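Local atomic coordinates of V-type ATPase 116 kDa subunit (Meiothermus ruber, PDB entry 3RRK), a protein that forms, as the cytoplasmic N-terminal domain of subunit I, part of a rotary V-type ATPase and probably takes part in its ATP-coupled proton transport. Residues A60-K63 against R64-V68; A262-T265 against R266-E270. One frame throughout, in Å; residues are numbered along the deposited sequence.

How the contacts relate
Neither contact closes a loop: each is one unbroken run of helix in which residues three to four positions apart meet. Contact 1 comes first along the chain, on helix 56-79, and contact 2 follows much later, on the long helix 224-281, so the two stand in series, neither nested nor crossed. In space they are neighbours, their centres about 11 Å apart. Trp65 joins them: its CE3 lies 3.5 Å from CB of Ala267, and the same ring rests on Glu270 and Arg266, while Val68 also packs on Ala267. Helix 56-79 is thereby packed against helix 224-281, with helix 94-138 touching Arg64, Trp65 and Val68 as well.

Contact 1: A60-K63 against R64-V68; sequences AELK and RWEAV
Ala60 O accepts the backbone N-H of Arg64 at 3.0 Å, the first of four i to i+4 bonds along this part of helix 56-79. The arginine's aliphatic stem passes the same oxygen, Arg64 CG standing 3.3 Å from Ala60 O, before the guanidinium turns off to salt bridges with Glu95 and Glu98 of helix 94-138. Glu61 O takes Trp65 N at 2.9 Å, and the indole lies obliquely by it, with Trp65 CD1 3.3 Å from Glu61 O; the Glu61 carboxylate itself is hydrogen-bonded to Tyr274. Leu62 O receives Glu66 N. With CG anti to the backbone N (chi1 171°), Leu62 sends its CD1 methyl along the helix to Glu66 CG, 3.8 Å away. Lys63 O takes Ala67 N, and the lysine's bent chain brings Lys63 CD to 3.8 Å from Glu66 OE1. Its ammonium stays apart, however, with NZ 5.0 Å from Glu66 OE1, while OE2 forms a salt bridge with Lys275 of helix 224-281. The chemistry is thus divided: backbone bonds and aliphatic contacts hold this part of the helix together, whereas its charged ends are spent mainly on tying helix 56-79 to the two helices beside it.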
ATOM      1  N   ALA A  60      10.698  16.341  18.240  1.00 45.29           N
ATOM      2  CA  ALA A  60       9.894  15.194  18.590  1.00 41.56           C
ATOM      3  C   ALA A  60       8.418  15.437  18.262  1.00 47.19           C
ATOM      4  O   ALA A  60       7.699  14.526  17.841  1.00 56.06           O
ATOM      5  CB  ALA A  60      10.089  14.858  20.019  1.00 50.31           C
ATOM      6  N   GLU A  61       7.963  16.665  18.442  1.00 43.90           N
ATOM      7  CA  GLU A  61       6.606  17.022  18.025  1.00 46.20           C
ATOM      8  C   GLU A  61       6.429  16.870  16.511  1.00 45.79           C
ATOM      9  O   GLU A  61       5.434  16.308  16.045  1.00 48.09           O
ATOM     10  CB  GLU A  61       6.246  18.447  18.485  1.00 53.60           C
ATOM     11  CG  GLU A  61       6.248  18.640  20.015  1.00 61.46           C
ATOM     12  CD  GLU A  61       6.283  20.107  20.469  1.00 71.60           C
ATOM     13  OE1 GLU A  61       6.173  21.025  19.620  1.00 76.20           O
ATOM     14  OE2 GLU A  61       6.443  20.343  21.687  1.00 69.86           O
ATOM     15  N   LEU A  62       7.404  17.361  15.741  1.00 51.64           N
ATOM     16  CA  LEU A  62       7.372  17.216  14.296  1.00 45.12           C
ATOM     17  C   LEU A  62       7.228  15.741  13.937  1.00 48.53           C
ATOM     18  O   LEU A  62       6.350  15.389  13.153  1.00 52.08           O
ATOM     19  CB  LEU A  62       8.623  17.820  13.647  1.00 45.93           C
ATOM     20  CG  LEU A  62       8.859  17.562  12.140  1.00 47.14           C
ATOM     21  CD1 LEU A  62       7.609  17.856  11.287  1.00 42.44           C
ATOM     22  CD2 LEU A  62      10.077  18.340  11.604  1.00 41.83           C
ATOM     23  N   LYS A  63       8.070  14.883  14.522  1.00 40.10           N
ATOM     24  CA  LYS A  63       8.023  13.463  14.196  1.00 41.40           C
ATOM     25  C   LYS A  63       6.641  12.892  14.492  1.00 46.47           C
ATOM     26  O   LYS A  63       6.118  12.111  13.702  1.00 61.95           O
ATOM     27  CB  LYS A  63       9.105  12.664  14.933  1.00 56.48           C
ATOM     28  CG  LYS A  63      10.539  12.949  14.506  1.00 79.85           C
ATOM     29  CD  LYS A  63      10.922  12.260  13.195  1.00 96.55           C
ATOM     30  CE  LYS A  63      11.556  10.889  13.442  1.00106.23           C
ATOM     31  NZ  LYS A  63      11.975  10.210  12.170  1.00110.10           N
ATOM     32  N   ARG A  64       6.043  13.276  15.619  1.00 43.53           N
ATOM     33  CA  ARG A  64       4.702  12.776  15.970  1.00 48.47           C
ATOM     34  C   ARG A  64       3.600  13.270  15.029  1.00 48.63           C
ATOM     35  O   ARG A  64       2.646  12.525  14.739  1.00 45.41           O
ATOM     36  CB  ARG A  64       4.353  13.044  17.452  1.00 40.74           C
ATOM     37  CG  ARG A  64       5.332  12.349  18.417  1.00 38.68           C
ATOM     38  CD  ARG A  64       5.305  12.928  19.831  1.00 40.27           C
ATOM     39  NE  ARG A  64       3.938  13.097  20.315  1.00 45.21           N
ATOM     40  CZ  ARG A  64       3.637  13.703  21.454  1.00 48.60           C
ATOM     41  NH1 ARG A  64       4.609  14.195  22.210  1.00 47.36           N
ATOM     42  NH2 ARG A  64       2.375  13.814  21.834  1.00 45.43           N
ATOM     43  N   TRP A  65       3.732  14.506  14.539  1.00 48.74           N
ATOM     44  CA  TRP A  65       2.755  15.031  13.579  1.00 48.06           C
ATOM     45  C   TRP A  65       2.863  14.335  12.228  1.00 45.34           C
ATOM     46  O   TRP A  65       1.861  14.114  11.551  1.00 46.91           O
ATOM     47  CB  TRP A  65       2.895  16.544  13.416  1.00 46.34           C
ATOM     48  CG  TRP A  65       2.212  17.346  14.455  1.00 45.58           C
ATOM     49  CD1 TRP A  65       2.803  18.141  15.393  1.00 53.62           C
ATOM     50  CD2 TRP A  65       0.800  17.431  14.687  1.00 44.63           C
ATOM     51  NE1 TRP A  65       1.846  18.728  16.190  1.00 52.86           N
ATOM     52  CE2 TRP A  65       0.606  18.314  15.774  1.00 48.90           C
ATOM     53  CE3 TRP A  65      -0.322  16.853  14.076  1.00 48.59           C
ATOM     54  CZ2 TRP A  65      -0.661  18.628  16.273  1.00 46.58           C
ATOM     55  CZ3 TRP A  65      -1.583  17.175  14.561  1.00 46.40           C
ATOM     56  CH2 TRP A  65      -1.740  18.057  15.652  1.00 50.55           C
ATOM     57  N   GLU A  66       4.091  13.995  11.844  1.00 43.28           N
ATOM     58  CA  GLU A  66       4.320  13.227  10.627  1.00 50.75           C
ATOM     59  C   GLU A  66       3.692  11.838  10.727  1.00 53.13           C
ATOM     60  O   GLU A  66       3.142  11.323   9.757  1.00 57.05           O
ATOM     61  CB  GLU A  66       5.807  13.119  10.342  1.00 47.37           C
ATOM     62  CG  GLU A  66       6.462  14.438   9.959  1.00 57.50           C
ATOM     63  CD  GLU A  66       7.957  14.301   9.724  1.00 64.68           C
ATOM     64  OE1 GLU A  66       8.600  13.532  10.488  1.00 57.13           O
ATOM     65  OE2 GLU A  66       8.474  14.958   8.777  1.00 66.73           O
ATOM     66  N   ALA A  67       3.768  11.251  11.917  1.00 49.29           N
ATOM     67  CA  ALA A  67       3.174   9.942  12.191  1.00 44.98           C
ATOM     68  C   ALA A  67       1.651  10.044  12.120  1.00 48.99           C
ATOM     69  O   ALA A  67       0.987   9.163  11.566  1.00 49.59           O
ATOM     70  CB  ALA A  67       3.634   9.413  13.567  1.00 35.94           C
ATOM     71  N   VAL A  68       1.095  11.123  12.671  1.00 45.35           N
ATOM     72  CA  VAL A  68      -0.318  11.406  12.457  1.00 51.54           C
ATOM     73  C   VAL A  68      -0.658  11.502  10.962  1.00 50.46           C
ATOM     74  O   VAL A  68      -1.608  10.884  10.499  1.00 56.71           O
ATOM     75  CB  VAL A  68      -0.778  12.692  13.144  1.00 57.98           C
ATOM     76  CG1 VAL A  68      -2.245  12.914  12.859  1.00 50.49           C
ATOM     77  CG2 VAL A  68      -0.526  12.637  14.636  1.00 36.46           C
TER

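Contact 2: A262-T265 against R266-E270; sequences ALWT and RAKDE
Trp264 and Lys268, one helical turn apart, make the main side-chain contact. It is a CH-pi interaction: Lys268 CG sits over one face of the indole, 3.7 Å from the centroid of the six-membered ring and 21° off its normal. The Lys268 chain bends at chi2 and chi3, which returns its CE to 3.5 Å from Trp264 CZ2, so two methylenes lie against the benzo part of the ring. A chi1 of 179° places the Trp264 indole opposite its backbone N and swings it toward the next turn, and its NE1 is hydrogen-bonded to Glu73. Were the indole replaced by the methyl of an alanine, the Lys268 chain would probably be free to turn and Glu73 would lose this N-H donor.

Backbone hydrogen bonds of the i to i+4 kind run along 262-270. Lys268 N binds Trp264 O at 2.8 Å, nearly straight. Arg266 N instead approaches Ala262 O from above the carbonyl plane, at 3.2 Å. Ala267 N binds Leu263 O, and Ala267 CB also stands 3.3 Å from that oxygen. Asp269 N reaches Thr265 O at 3.3 Å, while OG1 of Thr265 is hydrogen-bonded to Ile261 O and Ser86 N.

Charge pairing lies within the later residues: Arg266 NE meets Glu270 OE2 at 3.0 Å, in the guanidinium plane and on the oxygen's anti lone pair, with a weak second bond from NH2. Arg266 NH1 bonds to the carbonyls of Phe90 and Gly92, and Glu270 OE2 also pairs with Arg273. Flanked by two arginines, that carboxylate is likely to stay ionised, and the network joins helix 224-281 to the segment before helix 94-138.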
ATOM      1  N   ALA A 262     -10.161  15.411   9.061  1.00 53.71           N
ATOM      2  CA  ALA A 262      -9.820  16.578   9.874  1.00 50.53           C
ATOM      3  C   ALA A 262      -8.465  16.445  10.584  1.00 63.06           C
ATOM      4  O   ALA A 262      -7.813  17.446  10.864  1.00 59.28           O
ATOM      5  CB  ALA A 262     -10.896  16.825  10.883  1.00 35.64           C
ATOM      6  N   LEU A 263      -8.075  15.211  10.917  1.00 62.43           N
ATOM      7  CA  LEU A 263      -6.783  14.945  11.541  1.00 57.65           C
ATOM      8  C   LEU A 263      -5.681  15.127  10.513  1.00 56.61           C
ATOM      9  O   LEU A 263      -4.661  15.766  10.766  1.00 54.57           O
ATOM     10  CB  LEU A 263      -6.737  13.506  12.078  1.00 51.35           C
ATOM     11  CG  LEU A 263      -7.612  13.283  13.316  1.00 54.22           C
ATOM     12  CD1 LEU A 263      -8.082  11.828  13.438  1.00 50.56           C
ATOM     13  CD2 LEU A 263      -6.912  13.784  14.582  1.00 44.53           C
ATOM     14  N   TRP A 264      -5.900  14.545   9.343  1.00 46.75           N
ATOM     15  CA  TRP A 264      -4.935  14.619   8.283  1.00 44.61           C
ATOM     16  C   TRP A 264      -4.651  16.080   7.991  1.00 54.28           C
ATOM     17  O   TRP A 264      -3.492  16.516   7.885  1.00 49.65           O
ATOM     18  CB  TRP A 264      -5.496  13.934   7.046  1.00 53.17           C
ATOM     19  CG  TRP A 264      -4.567  13.982   5.877  1.00 59.66           C
ATOM     20  CD1 TRP A 264      -3.511  13.152   5.635  1.00 58.40           C
ATOM     21  CD2 TRP A 264      -4.608  14.914   4.786  1.00 69.33           C
ATOM     22  NE1 TRP A 264      -2.893  13.506   4.463  1.00 69.41           N
ATOM     23  CE2 TRP A 264      -3.538  14.586   3.924  1.00 69.69           C
ATOM     24  CE3 TRP A 264      -5.448  15.987   4.454  1.00 67.23           C
ATOM     25  CZ2 TRP A 264      -3.285  15.299   2.743  1.00 61.80           C
ATOM     26  CZ3 TRP A 264      -5.192  16.693   3.280  1.00 63.13           C
ATOM     27  CH2 TRP A 264      -4.121  16.344   2.442  1.00 58.43           C
ATOM     28  N   THR A 265      -5.732  16.841   7.888  1.00 53.48           N
ATOM     29  CA  THR A 265      -5.644  18.229   7.520  1.00 49.64           C
ATOM     30  C   THR A 265      -4.837  19.011   8.553  1.00 59.01           C
ATOM     31  O   THR A 265      -3.823  19.640   8.233  1.00 66.82           O
ATOM     32  CB  THR A 265      -7.039  18.799   7.323  1.00 52.77           C
ATOM     33  OG1 THR A 265      -7.671  18.073   6.268  1.00 57.43           O
ATOM     34  CG2 THR A 265      -6.985  20.264   6.946  1.00 45.55           C
ATOM     35  N   ARG A 266      -5.255  18.955   9.803  1.00 59.28           N
ATOM     36  CA  ARG A 266      -4.497  19.645  10.835  1.00 61.11           C
ATOM     37  C   ARG A 266      -3.009  19.247  10.818  1.00 64.47           C
ATOM     38  O   ARG A 266      -2.130  20.101  10.971  1.00 59.89           O
ATOM     39  CB  ARG A 266      -5.130  19.388  12.196  1.00 58.06           C
ATOM     40  CG  ARG A 266      -4.259  19.714  13.383  1.00 57.58           C
ATOM     41  CD  ARG A 266      -4.147  21.195  13.621  1.00 47.83           C
ATOM     42  NE  ARG A 266      -3.347  21.492  14.808  1.00 54.07           N
ATOM     43  CZ  ARG A 266      -3.772  21.331  16.062  1.00 60.90           C
ATOM     44  NH1 ARG A 266      -5.001  20.856  16.313  1.00 53.02           N
ATOM     45  NH2 ARG A 266      -2.960  21.635  17.072  1.00 55.91           N
ATOM     46  N   ALA A 267      -2.734  17.957  10.608  1.00 57.93           N
ATOM     47  CA  ALA A 267      -1.364  17.454  10.672  1.00 56.20           C
ATOM     48  C   ALA A 267      -0.520  17.865   9.470  1.00 57.81           C
ATOM     49  O   ALA A 267       0.635  18.227   9.624  1.00 60.08           O
ATOM     50  CB  ALA A 267      -1.331  15.933  10.886  1.00 51.67           C
ATOM     51  N   LYS A 268      -1.087  17.807   8.273  1.00 61.23           N
ATOM     52  CA  LYS A 268      -0.394  18.347   7.101  1.00 60.48           C
ATOM     53  C   LYS A 268       0.121  19.758   7.357  1.00 60.55           C
ATOM     54  O   LYS A 268       1.282  20.050   7.062  1.00 72.48           O
ATOM     55  CB  LYS A 268      -1.297  18.334   5.873  1.00 64.56           C
ATOM     56  CG  LYS A 268      -1.258  17.008   5.116  1.00 71.59           C
ATOM     57  CD  LYS A 268       0.124  16.796   4.533  1.00 79.88           C
ATOM     58  CE  LYS A 268       0.079  16.147   3.159  1.00 85.49           C
ATOM     59  NZ  LYS A 268       1.394  15.530   2.804  1.00 88.58           N
ATOM     60  N   ASP A 269      -0.720  20.619   7.928  1.00 48.01           N
ATOM     61  CA  ASP A 269      -0.314  21.996   8.217  1.00 57.16           C
ATOM     62  C   ASP A 269       0.704  22.068   9.321  1.00 67.31           C
ATOM     63  O   ASP A 269       1.572  22.951   9.318  1.00 72.28           O
ATOM     64  CB  ASP A 269      -1.499  22.879   8.629  1.00 70.04           C
ATOM     65  CG  ASP A 269      -2.601  22.891   7.601  1.00 92.60           C
ATOM     66  OD1 ASP A 269      -2.314  22.630   6.407  1.00 96.17           O
ATOM     67  OD2 ASP A 269      -3.759  23.154   7.997  1.00103.59           O
ATOM     68  N   GLU A 270       0.571  21.165  10.291  1.00 58.93           N
ATOM     69  CA  GLU A 270       1.457  21.184  11.436  1.00 58.88           C
ATOM     70  C   GLU A 270       2.871  20.868  10.985  1.00 61.66           C
ATOM     71  O   GLU A 270       3.834  21.527  11.392  1.00 67.14           O
ATOM     72  CB  GLU A 270       0.980  20.203  12.497  1.00 55.97           C
ATOM     73  CG  GLU A 270      -0.149  20.757  13.313  1.00 51.89           C
ATOM     74  CD  GLU A 270       0.312  21.892  14.191  1.00 63.46           C
ATOM     75  OE1 GLU A 270       1.529  22.147  14.230  1.00 63.80           O
ATOM     76  OE2 GLU A 270      -0.531  22.530  14.844  1.00 75.19           O
TER